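Local coordinates for protein probable glutamine synthetase (Pseudomonas aeruginosa, PDB 4HPP) that belongs to the glutamine synthetase family and holds a magnesium ion and a glutamic acid together in its catalytic domain, at residues Ala272-Pro275 with Ala276-Leu280; Leu344-Ala347 with Ala348-Ala352; Ala394-Cys397 with Leu398-Glu402. All coordinates share one frame; numbering follows the deposited sequence.

Overall arrangement
All three contacts are local ones in the glutamine synthetase catalytic domain: contacts 1 and 2 each lie within one helix, and contact 3 runs from the last part of helix 391-399 into the turn before helix 402-405. Contact 1, on helix 261-281, lies in the middle and touches both of the others; contacts 2 and 3 do not meet, their nearest atoms being about 7 Å apart. Contact 2, on helix 342-358, is wholly buried, its centre about 11 Å from that of the chain; alanines and larger apolar side chains make it up. Contact 1 is also buried but carries a proline kink and a histidine. Contact 3 lies farthest out, its centre about 21 Å from that of the chain, where charged and amide side chains take over on a partly exposed flank.

Contact 1 of 3, residues Ala272-Pro275 with Ala276-Leu280; sequences AHLP and ALCAL
The carbonyl oxygen of His273 accepts two backbone N-H groups, Ala276 N at 2.8 Å and Leu277 N at 3.1 Å, which reach it from opposite faces of the carbonyl plane. This is a proline-kinked alpha-helix: Pro275 has no N-H to give to the turn before it, and the bond from Ala276 N spans three residues instead of four. Leu277 N to His273 O and Cys278 N to Leu274 O (3.0 Å) keep the four-residue spacing, but Ala279 N falls back to Ala276 O. The Ala276 methyl lies against the same His273 carbonyl, CB to O 3.4 Å. The side chains of Leu274 and Leu277 cross at about a right angle, CD2 of the first lying 4.1 Å from CB of the second, and both pack on Phe333 of strand 330-336. Leu277 also leans on Ala348 of helix 342-358, while Pro275 and Ala279 face helix 391-399, so the kinked segment is wedged between two helices and a strand. The His273 ring leads away from residues 276-280, and its ND1 is hydrogen-bonded to Asp401, tying this helix to the turn that follows helix 391-399. Cys278 swings its thiol anti to its own carbonyl carbon (chi1 -69°), back toward the preceding turn, where SG comes to rest 3.9 Å from Leu274 CD2.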
loop_
_atom_site.group_PDB
_atom_site.type_symbol
_atom_site.label_atom_id
_atom_site.label_comp_id
_atom_site.label_asym_id
_atom_site.label_seq_id
_atom_site.Cartn_x
_atom_site.Cartn_y
_atom_site.Cartn_z
ATOM N N ALA A 272 -34.310 39.338 -32.409
ATOM C CA ALA A 272 -35.773 39.349 -32.357
ATOM C C ALA A 272 -36.304 38.016 -31.874
ATOM O O ALA A 272 -37.334 37.958 -31.167
ATOM C CB ALA A 272 -36.329 39.683 -33.703
ATOM N N HIS A 273 -35.559 36.959 -32.205
ATOM C CA HIS A 273 -35.905 35.611 -31.788
ATOM C C HIS A 273 -35.264 35.109 -30.532
ATOM O O HIS A 273 -35.635 34.041 -30.048
ATOM C CB HIS A 273 -35.635 34.632 -32.921
ATOM C CG HIS A 273 -36.490 34.882 -34.141
ATOM N ND1 HIS A 273 -37.810 34.582 -34.181
ATOM C CD2 HIS A 273 -36.180 35.462 -35.370
ATOM C CE1 HIS A 273 -38.304 34.935 -35.376
ATOM N NE2 HIS A 273 -37.304 35.466 -36.103
ATOM N N LEU A 274 -34.326 35.842 -29.958
ATOM C CA LEU A 274 -33.663 35.318 -28.737
ATOM C C LEU A 274 -34.569 34.700 -27.662
ATOM O O LEU A 274 -34.184 33.672 -27.098
ATOM C CB LEU A 274 -32.661 36.315 -28.081
ATOM C CG LEU A 274 -31.190 35.885 -28.221
ATOM C CD1 LEU A 274 -30.252 36.997 -27.813
ATOM C CD2 LEU A 274 -30.915 34.625 -27.405
ATOM N N PRO A 275 -35.745 35.321 -27.342
ATOM C CA PRO A 275 -36.458 34.654 -26.222
ATOM C C PRO A 275 -36.858 33.226 -26.554
ATOM O O PRO A 275 -36.997 32.417 -25.645
ATOM C CB PRO A 275 -37.687 35.574 -25.921
ATOM C CG PRO A 275 -37.271 36.915 -26.448
ATOM C CD PRO A 275 -36.282 36.679 -27.601
ATOM N N ALA A 276 -36.997 32.913 -27.840
ATOM C CA ALA A 276 -37.271 31.537 -28.271
ATOM C C ALA A 276 -35.987 30.709 -28.297
ATOM O O ALA A 276 -35.986 29.492 -27.960
ATOM C CB ALA A 276 -37.927 31.532 -29.663
ATOM N N LEU A 277 -34.896 31.351 -28.740
ATOM C CA LEU A 277 -33.649 30.627 -28.956
ATOM C C LEU A 277 -33.171 30.093 -27.626
ATOM O O LEU A 277 -32.391 29.125 -27.579
ATOM C CB LEU A 277 -32.578 31.504 -29.543
ATOM C CG LEU A 277 -32.709 31.940 -30.987
ATOM C CD1 LEU A 277 -31.566 32.908 -31.336
ATOM C CD2 LEU A 277 -32.753 30.728 -31.879
ATOM N N CYS A 278 -33.659 30.720 -26.554
ATOM C CA CYS A 278 -33.288 30.296 -25.239
ATOM C C CYS A 278 -33.752 28.882 -24.892
ATOM O O CYS A 278 -33.077 28.178 -24.140
ATOM C CB CYS A 278 -33.729 31.325 -24.213
ATOM S SG CYS A 278 -32.738 32.829 -24.407
ATOM N N ALA A 279 -34.873 28.473 -25.473
ATOM C CA ALA A 279 -35.426 27.159 -25.236
ATOM C C ALA A 279 -34.495 26.145 -25.864
ATOM O O ALA A 279 -34.481 24.976 -25.457
ATOM C CB ALA A 279 -36.836 27.028 -25.827
ATOM N N LEU A 280 -33.723 26.589 -26.854
ATOM C CA LEU A 280 -32.833 25.683 -27.602
ATOM C C LEU A 280 -31.343 25.929 -27.301
ATOM O O LEU A 280 -30.515 25.070 -27.602
ATOM C CB LEU A 280 -33.100 25.721 -29.128
ATOM C CG LEU A 280 -34.547 25.551 -29.661
ATOM C CD1 LEU A 280 -34.865 26.505 -30.795
ATOM C CD2 LEU A 280 -34.920 24.145 -30.060
#

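Contact 2 of 3, residues Leu344-Ala347 with Ala348-Ala352; sequences LAMA and AVLIA
Ile351 lies back over the carbonyl of Ala347, with CG1 3.3 Å and CD1 3.4 Å from Ala347 O, in a regular alpha-helical turn. Its CG1 branch gets there by standing anti to the carbonyl carbon (chi1 -85°), which turns the longer arm toward the preceding turn. Ala347 O also accepts Ile351 N at 3.0 Å, so one residue supplies both the N-H and the apolar cover. Val349 does much the same on another flank, its CG2 methyl 3.4 Å from Ala345 O, and the Ala348 methyl sits 3.4 Å from Leu344 O. The straightest of the backbone bonds joins Leu350 N to Met346 O, with an N-H...O angle of 168°. On the Met346 flank the fit between side chains is looser: Met346 runs out in an extended chain and meets Leu350 at CG to CD1, 4.2 Å apart. Even this side faces protein and not solvent, since both residues continue onto Val126 of strand 124-137. The helix is thus enclosed on several flanks: Leu344, Ala347 and Ile351 pack on helix 108-121, Ala348 and Val349 on helix 261-281, and Met346 reaches over Ala128 and Phe130 of the strand.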
loop_
_atom_site.group_PDB
_atom_site.type_symbol
_atom_site.label_atom_id
_atom_site.label_comp_id
_atom_site.label_asym_id
_atom_site.label_seq_id
_atom_site.Cartn_x
_atom_site.Cartn_y
_atom_site.Cartn_z
ATOM N N LEU A 344 -28.149 21.250 -32.550
ATOM C CA LEU A 344 -29.457 21.875 -32.439
ATOM C C LEU A 344 -29.312 23.352 -32.068
ATOM O O LEU A 344 -29.932 24.233 -32.660
ATOM C CB LEU A 344 -30.360 21.098 -31.470
ATOM C CG LEU A 344 -31.739 21.714 -31.190
ATOM C CD1 LEU A 344 -32.549 21.671 -32.476
ATOM C CD2 LEU A 344 -32.467 21.030 -30.047
ATOM N N ALA A 345 -28.429 23.625 -31.124
ATOM C CA ALA A 345 -28.196 24.979 -30.689
ATOM C C ALA A 345 -27.682 25.831 -31.825
ATOM O O ALA A 345 -28.260 26.885 -32.068
ATOM C CB ALA A 345 -27.255 25.003 -29.503
ATOM N N MET A 346 -26.618 25.404 -32.530
ATOM C CA MET A 346 -26.050 26.231 -33.610
ATOM C C MET A 346 -27.088 26.410 -34.738
ATOM O O MET A 346 -27.343 27.535 -35.155
ATOM C CB MET A 346 -24.737 25.654 -34.102
ATOM C CG MET A 346 -24.186 26.188 -35.440
ATOM S SD MET A 346 -22.551 25.476 -35.617
ATOM C CE MET A 346 -22.050 26.013 -37.280
ATOM N N ALA A 347 -27.716 25.319 -35.187
ATOM C CA ALA A 347 -28.865 25.370 -36.124
ATOM C C ALA A 347 -29.899 26.410 -35.745
ATOM O O ALA A 347 -30.305 27.202 -36.578
ATOM C CB ALA A 347 -29.556 24.002 -36.247
ATOM N N ALA A 348 -30.343 26.398 -34.491
ATOM C CA ALA A 348 -31.350 27.365 -34.026
ATOM C C ALA A 348 -30.913 28.836 -34.190
ATOM O O ALA A 348 -31.712 29.707 -34.597
ATOM C CB ALA A 348 -31.733 27.076 -32.590
ATOM N N VAL A 349 -29.634 29.091 -33.936
ATOM C CA VAL A 349 -29.115 30.452 -33.972
ATOM C C VAL A 349 -29.000 30.905 -35.427
ATOM O O VAL A 349 -29.445 32.010 -35.793
ATOM C CB VAL A 349 -27.738 30.565 -33.240
ATOM C CG1 VAL A 349 -27.036 31.902 -33.529
ATOM C CG2 VAL A 349 -27.901 30.298 -31.744
ATOM N N LEU A 350 -28.437 30.039 -36.260
ATOM C CA LEU A 350 -28.191 30.400 -37.653
ATOM C C LEU A 350 -29.529 30.614 -38.335
ATOM O O LEU A 350 -29.611 31.392 -39.293
ATOM C CB LEU A 350 -27.381 29.331 -38.375
ATOM C CG LEU A 350 -25.833 29.250 -38.414
ATOM C CD1 LEU A 350 -25.403 27.927 -39.079
ATOM C CD2 LEU A 350 -25.213 30.410 -39.179
ATOM N N ILE A 351 -30.578 29.955 -37.812
ATOM C CA ILE A 351 -31.936 30.073 -38.373
ATOM C C ILE A 351 -32.431 31.503 -38.189
ATOM O O ILE A 351 -32.718 32.197 -39.180
ATOM C CB ILE A 351 -32.959 29.048 -37.784
ATOM C CG1 ILE A 351 -32.894 27.711 -38.537
ATOM C CG2 ILE A 351 -34.380 29.535 -37.991
ATOM C CD1 ILE A 351 -33.458 26.540 -37.781
ATOM N N ALA A 352 -32.500 31.937 -36.925
ATOM C CA ALA A 352 -33.073 33.233 -36.604
ATOM C C ALA A 352 -32.289 34.326 -37.303
ATOM O O ALA A 352 -32.874 35.312 -37.742
ATOM C CB ALA A 352 -33.101 33.467 -35.105
#

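Contact 3 of 3, residues Ala394-Cys397 with Leu398-Glu402; sequences ALDC and LQRDE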
loop_
_atom_site.group_PDB
_atom_site.type_symbol
_atom_site.label_atom_id
_atom_site.label_comp_id
_atom_site.label_asym_id
_atom_site.label_seq_id
_atom_site.Cartn_x
_atom_site.Cartn_y
_atom_site.Cartn_z
ATOM N N ALA A 394 -39.455 29.617 -21.346
ATOM C CA ALA A 394 -38.644 29.591 -22.569
ATOM C C ALA A 394 -39.366 28.778 -23.572
ATOM O O ALA A 394 -39.379 29.151 -24.728
ATOM C CB ALA A 394 -37.229 29.095 -22.364
ATOM N N LEU A 395 -40.001 27.683 -23.143
ATOM C CA LEU A 395 -40.878 26.901 -24.082
ATOM C C LEU A 395 -42.182 27.605 -24.531
ATOM O O LEU A 395 -42.597 27.469 -25.690
ATOM C CB LEU A 395 -41.217 25.523 -23.522
ATOM C CG LEU A 395 -39.995 24.737 -23.076
ATOM C CD1 LEU A 395 -40.437 23.511 -22.315
ATOM C CD2 LEU A 395 -39.120 24.326 -24.271
ATOM N N ASP A 396 -42.836 28.328 -23.616
ATOM C CA ASP A 396 -43.881 29.261 -24.039
ATOM C C ASP A 396 -43.342 30.050 -25.225
ATOM O O ASP A 396 -43.917 29.967 -26.301
ATOM C CB ASP A 396 -44.348 30.203 -22.907
ATOM C CG ASP A 396 -44.868 29.449 -21.693
ATOM O OD1 ASP A 396 -45.250 28.265 -21.834
ATOM O OD2 ASP A 396 -44.874 30.026 -20.589
ATOM N N CYS A 397 -42.213 30.747 -25.051
ATOM C CA CYS A 397 -41.713 31.649 -26.102
ATOM C C CYS A 397 -41.510 30.988 -27.431
ATOM O O CYS A 397 -41.759 31.596 -28.460
ATOM C CB CYS A 397 -40.393 32.290 -25.727
ATOM S SG CYS A 397 -40.360 33.311 -24.246
ATOM N N LEU A 398 -41.001 29.765 -27.413
ATOM C CA LEU A 398 -40.713 29.005 -28.634
ATOM C C LEU A 398 -41.999 28.655 -29.366
ATOM O O LEU A 398 -42.057 28.615 -30.612
ATOM C CB LEU A 398 -40.057 27.683 -28.263
ATOM C CG LEU A 398 -39.067 26.946 -29.176
ATOM C CD1 LEU A 398 -39.218 25.466 -28.887
ATOM C CD2 LEU A 398 -39.076 27.251 -30.677
ATOM N N GLN A 399 -43.025 28.335 -28.583
ATOM C CA GLN A 399 -44.301 27.948 -29.157
ATOM C C GLN A 399 -44.941 29.175 -29.887
ATOM O O GLN A 399 -45.545 29.003 -30.958
ATOM C CB GLN A 399 -45.192 27.295 -28.076
ATOM C CG GLN A 399 -44.786 25.871 -27.657
ATOM C CD GLN A 399 -45.381 25.432 -26.296
ATOM O OE1 GLN A 399 -44.973 24.421 -25.706
ATOM N NE2 GLN A 399 -46.343 26.198 -25.797
ATOM N N ARG A 400 -44.714 30.392 -29.336
ATOM C CA ARG A 400 -45.284 31.703 -29.782
ATOM C C ARG A 400 -44.638 32.344 -31.017
ATOM O O ARG A 400 -45.161 33.324 -31.573
ATOM C CB ARG A 400 -45.162 32.724 -28.656
ATOM C CG ARG A 400 -46.045 32.511 -27.442
ATOM C CD ARG A 400 -46.072 33.810 -26.674
ATOM N NE ARG A 400 -46.260 33.623 -25.236
ATOM C CZ ARG A 400 -45.284 33.683 -24.324
ATOM N NH1 ARG A 400 -44.016 33.912 -24.681
ATOM N NH2 ARG A 400 -45.573 33.511 -23.041
ATOM N N ASP A 401 -43.494 31.789 -31.407
ATOM C CA ASP A 401 -42.616 32.321 -32.426
ATOM C C ASP A 401 -42.812 31.407 -33.622
ATOM O O ASP A 401 -41.930 30.602 -33.963
ATOM C CB ASP A 401 -41.156 32.251 -31.915
ATOM C CG ASP A 401 -40.163 33.107 -32.729
ATOM O OD1 ASP A 401 -39.230 33.683 -32.104
ATOM O OD2 ASP A 401 -40.282 33.190 -33.970
ATOM N N GLU A 402 -43.978 31.516 -34.255
ATOM C CA GLU A 402 -44.271 30.667 -35.411
ATOM C C GLU A 402 -43.281 30.895 -36.531
ATOM O O GLU A 402 -43.034 29.980 -37.326
ATOM C CB GLU A 402 -45.685 30.878 -35.933
ATOM C CG GLU A 402 -46.775 30.452 -34.976
ATOM C CD GLU A 402 -47.850 31.510 -34.925
ATOM O OE1 GLU A 402 -48.996 31.196 -35.328
ATOM O OE2 GLU A 402 -47.517 32.658 -34.519
#
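Arg400 folds back over Asp396 because its CG stands anti to the carbonyl carbon (chi1 -70°), its chain then runs extended to NE, and a chi4 of 101° turns the guanidinium out of line with that chain. Asp396 CB consequently lies over one guanidinium face, offset toward the rim, with Arg400 NH2 3.5 Å from Asp396 CB. Arg400 NH1 lies 3.7 Å from Cys397 SG. The opposite charges probably attract at a distance, with no salt bridge: Asp396 OD2 is 4.3 Å from Arg400 NH2 and well out of the guanidinium plane, while Asp396 OD1 makes its salt bridge with Arg421 of helix 410-427. Here helix 391-399 gives way to the short helix 402-405, and Asp401 is the N-cap residue of the latter, its OD2 accepting Leu404 N while OD1 is engaged with helix 261-281. Behind the cap, Asp401 CB touches Cys397 O at 3.6 Å. Arg400 N still reaches Asp396 O at 3.2 Å, with a weak second bond to Cys397 O. On the neighbouring flank Gln399 runs extended past the Leu395 carbonyl, Gln399 CG 3.3 Å from Leu395 O, and its OE1 takes a hydrogen bond from NH2 of the same Arg421.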